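Local atomic coordinates of response regulator aspartate phosphatase I (Bacillus subtilis subsp. subtilis, PDB entry 4I1A), a protein that dephosphorylates the sporulation phosphotransferase Spo0F and activates the mobile element ICEBs1 by inactivating its repressor ImmR. Residues F147-V152 with M163-R168; I213-E216 with L222-M225; T265-T270 with K299-K304; V281-F286 with L311-G316. All coordinates share one frame; numbering follows the deposited sequence.

Interaction 1 of 4, residues F147-V152 with M163-R168; sequences FKVSYV and MNYANR
Val149 presents its CG1 methyl to the flat face of Tyr165, standing 3.6 Å from the ring centroid and only 11° off the ring normal. The methyl sits over the ring centre, slightly nearer the CG end, a CH-pi contact. The torsions of both residues contribute: in Val149, CG1 sits anti to the backbone N (chi1 174°), which sends that branch across to the neighbouring helix, while in Tyr165 CG is anti to the carbonyl carbon, which sets the ring beside Val149, one face toward it.

Beside this pair the backbones come close. Ser150 and Tyr165 have CA atoms 4.8 Å apart, and the CB of Ser150 rests 3.7 Å from the CB of Tyr165 and 3.4 Å from the N of Ala166. The methyl of Ala166 lies alongside, its CB 3.9 Å from Ser150 CB. The axes of the two segments approach to 7.6 Å, at 157° between their N-to-C directions, consistent with the small residues at the interface. This is the antiparallel helical hairpin from which tetratricopeptide repeats are built. Tyr126 of helix 119-129 also packs on Val149, and the Tyr165 hydroxyl makes a weak hydrogen bond to Glu130.

Although buried, the Ser150 hydroxyl is satisfied within its own helix: OG donates to Phe147 O at 2.7 Å, and the same carbonyl also accepts from Tyr151 N. Ser150 O is hydrogen-bonded to Ser162 OG in helix 159-173, but the two segments themselves meet through dispersion and CH-pi contacts, the serine offering mainly its CB.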
loop_
_atom_site.group_PDB
_atom_site.type_symbol
_atom_site.label_atom_id
_atom_site.label_comp_id
_atom_site.label_asym_id
_atom_site.label_seq_id
_atom_site.Cartn_x
_atom_site.Cartn_y
_atom_site.Cartn_z
ATOM N N PHE A 147 15.062 7.517 -8.552
ATOM C CA PHE A 147 13.837 6.752 -8.373
ATOM C C PHE A 147 14.133 5.381 -7.788
ATOM O O PHE A 147 13.514 4.968 -6.808
ATOM C CB PHE A 147 13.073 6.594 -9.686
ATOM C CG PHE A 147 11.807 5.790 -9.543
ATOM C CD1 PHE A 147 10.633 6.396 -9.121
ATOM C CD2 PHE A 147 11.793 4.426 -9.804
ATOM C CE1 PHE A 147 9.465 5.659 -8.974
ATOM C CE2 PHE A 147 10.631 3.683 -9.657
ATOM C CZ PHE A 147 9.465 4.301 -9.242
ATOM N N LYS A 148 15.086 4.679 -8.389
ATOM C CA LYS A 148 15.471 3.355 -7.908
ATOM C C LYS A 148 15.943 3.388 -6.459
ATOM O O LYS A 148 15.565 2.534 -5.663
ATOM C CB LYS A 148 16.552 2.763 -8.807
ATOM C CG LYS A 148 16.075 2.546 -10.225
ATOM C CD LYS A 148 14.899 1.570 -10.268
ATOM C CE LYS A 148 14.223 1.579 -11.644
ATOM N NZ LYS A 148 13.362 0.378 -11.872
ATOM N N VAL A 149 16.764 4.381 -6.124
ATOM C CA VAL A 149 17.269 4.523 -4.762
ATOM C C VAL A 149 16.132 4.760 -3.764
ATOM O O VAL A 149 16.113 4.156 -2.689
ATOM C CB VAL A 149 18.331 5.649 -4.648
ATOM C CG1 VAL A 149 18.723 5.869 -3.198
ATOM C CG2 VAL A 149 19.563 5.305 -5.471
ATOM N N SER A 150 15.185 5.629 -4.121
ATOM C CA SER A 150 14.053 5.900 -3.235
ATOM C C SER A 150 13.282 4.624 -2.994
ATOM O O SER A 150 12.782 4.395 -1.897
ATOM C CB SER A 150 13.122 6.968 -3.809
ATOM O OG SER A 150 12.352 6.461 -4.879
ATOM N N TYR A 151 13.213 3.785 -4.026
ATOM C CA TYR A 151 12.444 2.550 -3.967
ATOM C C TYR A 151 13.033 1.509 -3.007
ATOM O O TYR A 151 12.303 0.913 -2.217
ATOM C CB TYR A 151 12.286 1.961 -5.366
ATOM C CG TYR A 151 11.215 0.903 -5.449
ATOM C CD1 TYR A 151 9.871 1.251 -5.492
ATOM C CD2 TYR A 151 11.547 -0.446 -5.477
ATOM C CE1 TYR A 151 8.882 0.279 -5.562
ATOM C CE2 TYR A 151 10.566 -1.421 -5.548
ATOM C CZ TYR A 151 9.236 -1.056 -5.591
ATOM O OH TYR A 151 8.263 -2.030 -5.664
ATOM N N VAL A 152 14.340 1.271 -3.070
ATOM C CA VAL A 152 14.937 0.328 -2.128
ATOM C C VAL A 152 14.775 0.861 -0.696
ATOM O O VAL A 152 14.450 0.111 0.225
ATOM C CB VAL A 152 16.423 0.005 -2.463
ATOM C CG1 VAL A 152 17.181 1.254 -2.778
ATOM C CG2 VAL A 152 17.096 -0.754 -1.300
ATOM N N MET A 163 11.848 9.358 0.801
ATOM C CA MET A 163 11.131 10.559 0.400
ATOM C C MET A 163 12.071 11.635 -0.133
ATOM O O MET A 163 11.684 12.445 -0.972
ATOM C CB MET A 163 10.287 11.085 1.555
ATOM C CG MET A 163 9.257 12.114 1.140
ATOM S SD MET A 163 7.791 12.006 2.171
ATOM C CE MET A 163 8.499 11.518 3.741
ATOM N N ASN A 164 13.311 11.636 0.344
ATOM C CA ASN A 164 14.309 12.567 -0.170
ATOM C C ASN A 164 14.662 12.224 -1.614
ATOM O O ASN A 164 14.618 13.082 -2.500
ATOM C CB ASN A 164 15.564 12.553 0.698
ATOM C CG ASN A 164 16.560 13.650 0.312
ATOM O OD1 ASN A 164 17.298 13.524 -0.670
ATOM N ND2 ASN A 164 16.588 14.728 1.095
ATOM N N TYR A 165 14.995 10.962 -1.856
ATOM C CA TYR A 165 15.391 10.539 -3.194
ATOM C C TYR A 165 14.224 10.563 -4.173
ATOM O O TYR A 165 14.420 10.762 -5.370
ATOM C CB TYR A 165 16.082 9.170 -3.162
ATOM C CG TYR A 165 17.532 9.269 -2.724
ATOM C CD1 TYR A 165 18.537 9.577 -3.636
ATOM C CD2 TYR A 165 17.893 9.075 -1.395
ATOM C CE1 TYR A 165 19.868 9.675 -3.236
ATOM C CE2 TYR A 165 19.218 9.179 -0.986
ATOM C CZ TYR A 165 20.199 9.479 -1.911
ATOM O OH TYR A 165 21.512 9.574 -1.504
ATOM N N ALA A 166 13.013 10.379 -3.658
ATOM C CA ALA A 166 11.813 10.403 -4.489
ATOM C C ALA A 166 11.555 11.816 -4.986
ATOM O O ALA A 166 11.354 12.042 -6.185
ATOM C CB ALA A 166 10.615 9.891 -3.710
ATOM N N ASN A 167 11.570 12.771 -4.062
ATOM C CA ASN A 167 11.370 14.172 -4.428
ATOM C C ASN A 167 12.371 14.695 -5.456
ATOM O O ASN A 167 11.992 15.439 -6.369
ATOM C CB ASN A 167 11.342 15.069 -3.184
ATOM C CG ASN A 167 10.009 15.008 -2.458
ATOM O OD1 ASN A 167 8.945 15.065 -3.083
ATOM N ND2 ASN A 167 10.058 14.883 -1.139
ATOM N N ARG A 168 13.638 14.308 -5.311
ATOM C CA ARG A 168 14.680 14.750 -6.243
ATOM C C ARG A 168 14.387 14.241 -7.648
ATOM O O ARG A 168 14.559 14.966 -8.622
ATOM C CB ARG A 168 16.072 14.283 -5.800
ATOM C CG ARG A 168 16.629 14.984 -4.568
ATOM C CD ARG A 168 18.115 14.690 -4.417
ATOM N NE ARG A 168 18.853 14.995 -5.645
ATOM C CZ ARG A 168 19.516 16.129 -5.872
ATOM N NH1 ARG A 168 19.553 17.083 -4.948
ATOM N NH2 ARG A 168 20.153 16.310 -7.024
#

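Interaction 2 of 4, residues I213-E216 with L222-M225; sequences ISKE and LIAM
The turn between two successive antiparallel helices of the tetratricopeptide array brings Ser214, near the end of helix 200-215, against Leu222 and Ile223 in the first turns of helix 220-236. Ser214 is the centre of the contact, with its CA 5.2 Å from that of Ile223. Its OG lies 3.3 Å from the CB of Leu222, a van der Waals approach, while the hydroxyl's hydrogen bond is to Ser210 O one turn back in its own helix. Its CB faces Ile223 CG1 at 3.6 Å.

The predicted third repeat contains 213-216 and the predicted fourth begins within 222-225, so the contact lies at the junction of neighbouring repeats, close to the short connection. Ile253 of helix 240-257 touches Ile223, and Val184 of helix 180-196 touches Ser214.

Ile223 reaches over the end of the first helix with its longer branch. CG1 stands anti to the carbonyl carbon (chi1 -75°) and the chain then runs on extended, which carries CG1 to 3.4 Å from Ser214 O and CD1 to 4.0 Å from the CA of Lys215. The lysine adds only the base of its side chain, CG lying 4.3 Å from Ile223 CD1, and its extended remainder leads away.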
loop_
_atom_site.group_PDB
_atom_site.type_symbol
_atom_site.label_atom_id
_atom_site.label_comp_id
_atom_site.label_asym_id
_atom_site.label_seq_id
_atom_site.Cartn_x
_atom_site.Cartn_y
_atom_site.Cartn_z
ATOM N N ILE A 213 -2.805 13.818 -13.432
ATOM C CA ILE A 213 -1.819 13.495 -14.464
ATOM C C ILE A 213 -2.189 12.207 -15.193
ATOM O O ILE A 213 -2.046 12.109 -16.411
ATOM C CB ILE A 213 -0.396 13.381 -13.871
ATOM C CG1 ILE A 213 0.110 14.760 -13.430
ATOM C CG2 ILE A 213 0.569 12.763 -14.879
ATOM C CD1 ILE A 213 1.396 14.712 -12.616
ATOM N N SER A 214 -2.685 11.224 -14.449
ATOM C CA SER A 214 -3.107 9.964 -15.052
ATOM C C SER A 214 -4.277 10.180 -16.003
ATOM O O SER A 214 -4.466 9.422 -16.956
ATOM C CB SER A 214 -3.492 8.955 -13.971
ATOM O OG SER A 214 -2.395 8.692 -13.114
ATOM N N LYS A 215 -5.060 11.221 -15.727
ATOM C CA LYS A 215 -6.233 11.542 -16.528
ATOM C C LYS A 215 -5.847 12.246 -17.817
ATOM O O LYS A 215 -6.249 11.822 -18.901
ATOM C CB LYS A 215 -7.205 12.427 -15.741
ATOM C CG LYS A 215 -8.138 11.677 -14.814
ATOM C CD LYS A 215 -9.131 12.625 -14.172
ATOM C CE LYS A 215 -10.047 11.891 -13.208
ATOM N NZ LYS A 215 -11.063 12.801 -12.605
ATOM N N GLU A 216 -5.060 13.314 -17.693
ATOM C CA GLU A 216 -4.689 14.138 -18.838
ATOM C C GLU A 216 -3.693 13.439 -19.760
ATOM O O GLU A 216 -3.255 14.011 -20.760
ATOM C CB GLU A 216 -4.132 15.497 -18.385
ATOM C CG GLU A 216 -4.783 16.691 -19.101
ATOM C CD GLU A 216 -3.773 17.653 -19.721
ATOM O OE1 GLU A 216 -2.575 17.588 -19.363
ATOM O OE2 GLU A 216 -4.184 18.475 -20.570
ATOM N N LEU A 222 -2.983 3.662 -14.217
ATOM C CA LEU A 222 -2.580 4.684 -13.259
ATOM C C LEU A 222 -3.780 5.464 -12.727
ATOM O O LEU A 222 -3.751 5.964 -11.601
ATOM C CB LEU A 222 -1.553 5.619 -13.880
ATOM C CG LEU A 222 -0.188 4.962 -14.076
ATOM C CD1 LEU A 222 0.852 5.979 -14.500
ATOM C CD2 LEU A 222 0.235 4.246 -12.802
ATOM N N ILE A 223 -4.837 5.558 -13.532
ATOM C CA ILE A 223 -6.073 6.200 -13.099
ATOM C C ILE A 223 -6.729 5.366 -11.999
ATOM O O ILE A 223 -7.135 5.887 -10.953
ATOM C CB ILE A 223 -7.057 6.385 -14.278
ATOM C CG1 ILE A 223 -6.600 7.534 -15.177
ATOM C CG2 ILE A 223 -8.475 6.642 -13.779
ATOM C CD1 ILE A 223 -7.465 7.730 -16.450
ATOM N N ALA A 224 -6.813 4.061 -12.229
ATOM C CA ALA A 224 -7.372 3.158 -11.226
ATOM C C ALA A 224 -6.490 3.088 -9.990
ATOM O O ALA A 224 -6.986 2.994 -8.869
ATOM C CB ALA A 224 -7.572 1.776 -11.804
ATOM N N MET A 225 -5.179 3.125 -10.189
ATOM C CA MET A 225 -4.272 3.071 -9.049
ATOM C C MET A 225 -4.412 4.311 -8.171
ATOM O O MET A 225 -4.437 4.206 -6.948
ATOM C CB MET A 225 -2.829 2.846 -9.497
ATOM C CG MET A 225 -2.544 1.411 -9.900
ATOM S SD MET A 225 -0.790 1.097 -10.175
ATOM C CE MET A 225 -0.151 1.202 -8.504
#

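Interaction 3 of 4, residues T265-T270 with K299-K304; sequences TLFTLT and KEYSAK
Segments 265-270 and 299-304 are both helical and come nearest at Phe267 and Tyr301, whose CA atoms are 7.7 Å apart, so side chains bridge the gap. Phe267 does most of this. With CG anti to the backbone N (chi1 174°), its ring extends toward helix 299-313 and meets Tyr301 in an offset edge-to-face pair. Here the tyrosine supplies the edge and the phenylalanine the face; the centroids are 5.5 Å apart and the planes are inclined at 68°. Tyr301 CD1 also lies 3.8 Å from the CB of Phe267.

The CE1 side of the phenylalanine ring meets Lys304. CE1 is 3.5 Å from Lys304 CB, and Lys304 O sits at the ring edge, near its plane, 3.4 Å from CE1. Beyond CB the lysine runs out extended, its CD passing over one face of the Tyr301 ring, to a salt bridge with Asp336. The aliphatic part packs on the rings, and the ammonium is probably balanced by Asp336.

Phe305 adds a second edge-to-face partner for Phe267. Packing of helix 261-275 on helix 299-313, with 279-295 between them in sequence, is what the stacking of helical hairpins in a tetratricopeptide solenoid gives.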
loop_
_atom_site.group_PDB
_atom_site.type_symbol
_atom_site.label_atom_id
_atom_site.label_comp_id
_atom_site.label_asym_id
_atom_site.label_seq_id
_atom_site.Cartn_x
_atom_site.Cartn_y
_atom_site.Cartn_z
ATOM N N THR A 265 -8.978 -3.768 -3.648
ATOM C CA THR A 265 -10.011 -2.762 -3.839
ATOM C C THR A 265 -11.380 -3.247 -3.328
ATOM O O THR A 265 -12.119 -2.485 -2.707
ATOM C CB THR A 265 -10.113 -2.407 -5.343
ATOM O OG1 THR A 265 -8.831 -1.982 -5.809
ATOM C CG2 THR A 265 -11.148 -1.315 -5.616
ATOM N N LEU A 266 -11.728 -4.503 -3.602
ATOM C CA LEU A 266 -13.002 -5.043 -3.117
ATOM C C LEU A 266 -12.954 -5.201 -1.608
ATOM O O LEU A 266 -13.951 -5.010 -0.906
ATOM C CB LEU A 266 -13.338 -6.388 -3.780
ATOM C CG LEU A 266 -13.874 -6.283 -5.208
ATOM C CD1 LEU A 266 -13.662 -7.596 -5.958
ATOM C CD2 LEU A 266 -15.360 -5.868 -5.205
ATOM N N PHE A 267 -11.781 -5.542 -1.106
ATOM C CA PHE A 267 -11.630 -5.702 0.323
ATOM C C PHE A 267 -11.876 -4.370 1.024
ATOM O O PHE A 267 -12.698 -4.280 1.949
ATOM C CB PHE A 267 -10.249 -6.264 0.672
ATOM C CG PHE A 267 -9.985 -6.305 2.147
ATOM C CD1 PHE A 267 -10.396 -7.397 2.900
ATOM C CD2 PHE A 267 -9.371 -5.232 2.795
ATOM C CE1 PHE A 267 -10.183 -7.436 4.269
ATOM C CE2 PHE A 267 -9.158 -5.261 4.168
ATOM C CZ PHE A 267 -9.561 -6.366 4.906
ATOM N N THR A 268 -11.161 -3.345 0.569
ATOM C CA THR A 268 -11.254 -2.000 1.138
ATOM C C THR A 268 -12.676 -1.457 1.017
ATOM O O THR A 268 -13.205 -0.845 1.947
ATOM C CB THR A 268 -10.248 -1.040 0.447
ATOM O OG1 THR A 268 -8.968 -1.680 0.379
ATOM C CG2 THR A 268 -10.112 0.298 1.213
ATOM N N LEU A 269 -13.298 -1.704 -0.131
ATOM C CA LEU A 269 -14.679 -1.305 -0.361
ATOM C C LEU A 269 -15.608 -1.983 0.648
ATOM O O LEU A 269 -16.454 -1.329 1.261
ATOM C CB LEU A 269 -15.087 -1.654 -1.795
ATOM C CG LEU A 269 -16.391 -1.093 -2.366
ATOM C CD1 LEU A 269 -16.557 0.386 -2.054
ATOM C CD2 LEU A 269 -16.426 -1.314 -3.867
ATOM N N THR A 270 -15.433 -3.290 0.830
ATOM C CA THR A 270 -16.250 -4.050 1.766
ATOM C C THR A 270 -16.129 -3.462 3.161
ATOM O O THR A 270 -17.127 -3.229 3.857
ATOM C CB THR A 270 -15.801 -5.531 1.847
ATOM O OG1 THR A 270 -15.857 -6.133 0.548
ATOM C CG2 THR A 270 -16.687 -6.312 2.812
ATOM N N LYS A 299 -4.025 -16.141 -0.684
ATOM C CA LYS A 299 -4.200 -16.607 0.688
ATOM C C LYS A 299 -4.209 -15.449 1.683
ATOM O O LYS A 299 -4.868 -15.518 2.724
ATOM C CB LYS A 299 -3.110 -17.616 1.031
ATOM C CG LYS A 299 -2.392 -18.151 -0.196
ATOM C CD LYS A 299 -0.879 -17.984 -0.104
ATOM C CE LYS A 299 -0.204 -19.241 0.436
ATOM N NZ LYS A 299 1.270 -19.066 0.604
ATOM N N GLU A 300 -3.510 -14.367 1.348
ATOM C CA GLU A 300 -3.479 -13.198 2.227
ATOM C C GLU A 300 -4.841 -12.504 2.339
ATOM O O GLU A 300 -5.283 -12.176 3.439
ATOM C CB GLU A 300 -2.408 -12.194 1.781
ATOM C CG GLU A 300 -2.559 -10.805 2.386
ATOM C CD GLU A 300 -1.851 -9.727 1.575
ATOM O OE1 GLU A 300 -1.951 -8.530 1.940
ATOM O OE2 GLU A 300 -1.188 -10.083 0.575
ATOM N N TYR A 301 -5.506 -12.262 1.211
ATOM C CA TYR A 301 -6.783 -11.566 1.285
ATOM C C TYR A 301 -7.896 -12.511 1.727
ATOM O O TYR A 301 -8.890 -12.094 2.333
ATOM C CB TYR A 301 -7.094 -10.803 -0.006
ATOM C CG TYR A 301 -6.438 -9.446 0.037
ATOM C CD1 TYR A 301 -7.046 -8.381 0.693
ATOM C CD2 TYR A 301 -5.177 -9.248 -0.505
ATOM C CE1 TYR A 301 -6.432 -7.151 0.773
ATOM C CE2 TYR A 301 -4.554 -8.027 -0.428
ATOM C CZ TYR A 301 -5.182 -6.980 0.206
ATOM O OH TYR A 301 -4.550 -5.763 0.268
ATOM N N SER A 302 -7.690 -13.795 1.461
ATOM C CA SER A 302 -8.583 -14.831 1.961
ATOM C C SER A 302 -8.634 -14.780 3.492
ATOM O O SER A 302 -9.705 -14.796 4.084
ATOM C CB SER A 302 -8.128 -16.200 1.460
ATOM O OG SER A 302 -8.907 -17.232 2.028
ATOM N N ALA A 303 -7.471 -14.678 4.127
ATOM C CA ALA A 303 -7.406 -14.499 5.574
ATOM C C ALA A 303 -7.995 -13.145 5.991
ATOM O O ALA A 303 -8.695 -13.033 7.008
ATOM C CB ALA A 303 -5.970 -14.644 6.069
ATOM N N LYS A 304 -7.735 -12.115 5.199
ATOM C CA LYS A 304 -8.267 -10.807 5.538
ATOM C C LYS A 304 -9.794 -10.738 5.432
ATOM O O LYS A 304 -10.447 -10.164 6.309
ATOM C CB LYS A 304 -7.571 -9.704 4.725
ATOM C CG LYS A 304 -6.128 -9.454 5.183
ATOM C CD LYS A 304 -5.347 -8.578 4.206
ATOM C CE LYS A 304 -3.998 -8.190 4.822
ATOM N NZ LYS A 304 -3.044 -7.612 3.840
#

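Interaction 4 of 4, residues V281-F286 with L311-G316; sequences VALIYF and LFFSDG
Segment 281-286 is regular helix, whereas 311-316 contains a wider pi-type turn at 311-313 and continues as loop; their nearest CA atoms, those of Leu283 and Phe313, are 7.1 Å apart. The two helices form the antiparallel hairpin of the predicted fifth tetratricopeptide repeat, and the contact lies toward the C-terminal end of the second helix and the start of the first.

A single ring fills the gap. Phe313 places CG anti to its carbonyl carbon (chi1 -58°) and projects toward helix 279-295, where Ala282, Leu283 and Phe286 receive it. Ala282 meets the ring at its edge, close to the plane, with CB 3.7 Å from CZ. Leu283 lies over a face: its CA stands above the ring, and CD1 reaches 3.5 Å from Phe313 CD1, with the two side chains pointing counter to one another.

Phe286, one turn further on, likewise runs counter to Phe313. The rings meet obliquely, planes at 43°, centroids 4.8 Å apart. The Phe286 side chain also touches Phe305 and Glu309 of helix 299-313.

The side chain of Phe312, next in sequence, instead touches Ala274 of helix 261-275, while its CB lies over the centre of the Phe313 ring, on the face opposite Leu283 CA. The backbone then turns out of the helix, and Ser314 OG makes a hydrogen bond back to Glu309 O. Phe313 CD2 sits over one face of Phe286, off centre toward the rim and 3.5 Å from Phe286 CD1.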
loop_
_atom_site.group_PDB
_atom_site.type_symbol
_atom_site.label_atom_id
_atom_site.label_comp_id
_atom_site.label_asym_id
_atom_site.label_seq_id
_atom_site.Cartn_x
_atom_site.Cartn_y
_atom_site.Cartn_z
ATOM N N VAL A 281 -25.050 -3.966 1.508
ATOM C CA VAL A 281 -24.228 -3.641 0.357
ATOM C C VAL A 281 -22.797 -4.172 0.535
ATOM O O VAL A 281 -22.136 -4.579 -0.430
ATOM C CB VAL A 281 -24.221 -2.115 0.125
ATOM C CG1 VAL A 281 -23.143 -1.699 -0.882
ATOM C CG2 VAL A 281 -25.604 -1.657 -0.330
ATOM N N ALA A 282 -22.330 -4.177 1.777
ATOM C CA ALA A 282 -20.975 -4.616 2.068
ATOM C C ALA A 282 -20.869 -6.111 1.816
ATOM O O ALA A 282 -19.858 -6.595 1.297
ATOM C CB ALA A 282 -20.586 -4.273 3.541
ATOM N N LEU A 283 -21.930 -6.833 2.177
ATOM C CA LEU A 283 -21.977 -8.288 2.048
ATOM C C LEU A 283 -21.866 -8.726 0.584
ATOM O O LEU A 283 -21.391 -9.816 0.266
ATOM C CB LEU A 283 -23.276 -8.812 2.661
ATOM C CG LEU A 283 -23.453 -10.321 2.765
ATOM C CD1 LEU A 283 -22.280 -10.923 3.509
ATOM C CD2 LEU A 283 -24.788 -10.670 3.443
ATOM N N ILE A 284 -22.300 -7.854 -0.311
ATOM C CA ILE A 284 -22.195 -8.113 -1.736
ATOM C C ILE A 284 -20.739 -8.017 -2.205
ATOM O O ILE A 284 -20.263 -8.871 -2.959
ATOM C CB ILE A 284 -23.096 -7.147 -2.511
ATOM C CG1 ILE A 284 -24.552 -7.589 -2.347
ATOM C CG2 ILE A 284 -22.667 -7.056 -3.965
ATOM C CD1 ILE A 284 -25.563 -6.524 -2.659
ATOM N N TYR A 285 -20.026 -6.995 -1.736
ATOM C CA TYR A 285 -18.612 -6.841 -2.067
ATOM C C TYR A 285 -17.764 -7.862 -1.310
ATOM O O TYR A 285 -16.696 -8.260 -1.775
ATOM C CB TYR A 285 -18.135 -5.408 -1.787
ATOM C CG TYR A 285 -18.751 -4.386 -2.722
ATOM C CD1 TYR A 285 -18.421 -4.365 -4.072
ATOM C CD2 TYR A 285 -19.665 -3.444 -2.258
ATOM C CE1 TYR A 285 -18.993 -3.439 -4.938
ATOM C CE2 TYR A 285 -20.236 -2.514 -3.115
ATOM C CZ TYR A 285 -19.895 -2.513 -4.451
ATOM O OH TYR A 285 -20.454 -1.585 -5.306
ATOM N N PHE A 286 -18.247 -8.279 -0.143
ATOM C CA PHE A 286 -17.607 -9.335 0.634
ATOM C C PHE A 286 -17.583 -10.669 -0.120
ATOM O O PHE A 286 -16.522 -11.270 -0.263
ATOM C CB PHE A 286 -18.307 -9.513 1.991
ATOM C CG PHE A 286 -17.845 -10.723 2.760
ATOM C CD1 PHE A 286 -16.668 -10.681 3.502
ATOM C CD2 PHE A 286 -18.586 -11.902 2.745
ATOM C CE1 PHE A 286 -16.232 -11.805 4.210
ATOM C CE2 PHE A 286 -18.160 -13.033 3.447
ATOM C CZ PHE A 286 -16.976 -12.985 4.180
ATOM N N LEU A 311 -15.980 -10.422 12.020
ATOM C CA LEU A 311 -16.409 -9.126 12.526
ATOM C C LEU A 311 -17.858 -8.822 12.140
ATOM O O LEU A 311 -18.635 -8.387 12.978
ATOM C CB LEU A 311 -15.483 -8.051 11.936
ATOM C CG LEU A 311 -14.704 -7.034 12.774
ATOM C CD1 LEU A 311 -14.322 -7.549 14.142
ATOM C CD2 LEU A 311 -13.470 -6.622 11.992
ATOM N N PHE A 312 -18.230 -9.036 10.875
ATOM C CA PHE A 312 -19.507 -8.494 10.379
ATOM C C PHE A 312 -20.519 -9.487 9.809
ATOM O O PHE A 312 -21.727 -9.234 9.868
ATOM C CB PHE A 312 -19.255 -7.410 9.306
ATOM C CG PHE A 312 -18.384 -6.264 9.774
ATOM C CD1 PHE A 312 -18.819 -5.398 10.769
ATOM C CD2 PHE A 312 -17.141 -6.044 9.209
ATOM C CE1 PHE A 312 -18.016 -4.350 11.203
ATOM C CE2 PHE A 312 -16.340 -5.001 9.642
ATOM C CZ PHE A 312 -16.785 -4.145 10.638
ATOM N N PHE A 313 -20.039 -10.583 9.223
ATOM C CA PHE A 313 -20.880 -11.378 8.322
ATOM C C PHE A 313 -21.161 -12.822 8.766
ATOM O O PHE A 313 -21.593 -13.660 7.977
ATOM C CB PHE A 313 -20.280 -11.339 6.911
ATOM C CG PHE A 313 -20.133 -9.941 6.368
ATOM C CD1 PHE A 313 -21.223 -9.077 6.335
ATOM C CD2 PHE A 313 -18.906 -9.481 5.926
ATOM C CE1 PHE A 313 -21.091 -7.787 5.840
ATOM C CE2 PHE A 313 -18.760 -8.181 5.431
ATOM C CZ PHE A 313 -19.848 -7.338 5.386
ATOM N N SER A 314 -20.905 -13.097 10.035
ATOM C CA SER A 314 -21.277 -14.356 10.653
ATOM C C SER A 314 -22.155 -13.937 11.810
ATOM O O SER A 314 -22.701 -12.827 11.804
ATOM C CB SER A 314 -20.040 -15.117 11.136
ATOM O OG SER A 314 -19.051 -14.232 11.655
ATOM N N ASP A 315 -22.310 -14.784 12.810
ATOM C CA ASP A 315 -23.113 -14.349 13.943
ATOM C C ASP A 315 -22.218 -14.013 15.124
ATOM O O ASP A 315 -22.596 -14.178 16.278
ATOM C CB ASP A 315 -24.169 -15.385 14.317
ATOM C CG ASP A 315 -25.329 -14.772 15.082
ATOM O OD1 ASP A 315 -25.503 -13.536 14.989
ATOM O OD2 ASP A 315 -26.064 -15.518 15.769
ATOM N N GLY A 316 -21.027 -13.526 14.815
ATOM C CA GLY A 316 -20.033 -13.271 15.834
ATOM C C GLY A 316 -19.122 -14.469 16.002
ATOM O O GLY A 316 -18.862 -14.911 17.117
#

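How the interactions relate
The four contacts follow the superhelical array from its N-terminal part toward its C-terminal part. Interactions 1 and 4 lie farthest apart, with centres about 40 Å from each other on opposite sides of the chain's centre. Interaction 2 comes between in sequence; its centre is about 21 Å from that of interaction 1 and about 23 Å from that of interaction 3, and it touches neither. Interactions 3 and 4 touch: their centres are about 12 Å apart, both use helix 299-313, and their segments alternate along the chain. Thr270 of interaction 3 packs against interaction 4, OG1 lying 3.2 Å from Tyr285 C, and Leu269 CD2 lies 3.5 Å from Tyr285 CE1.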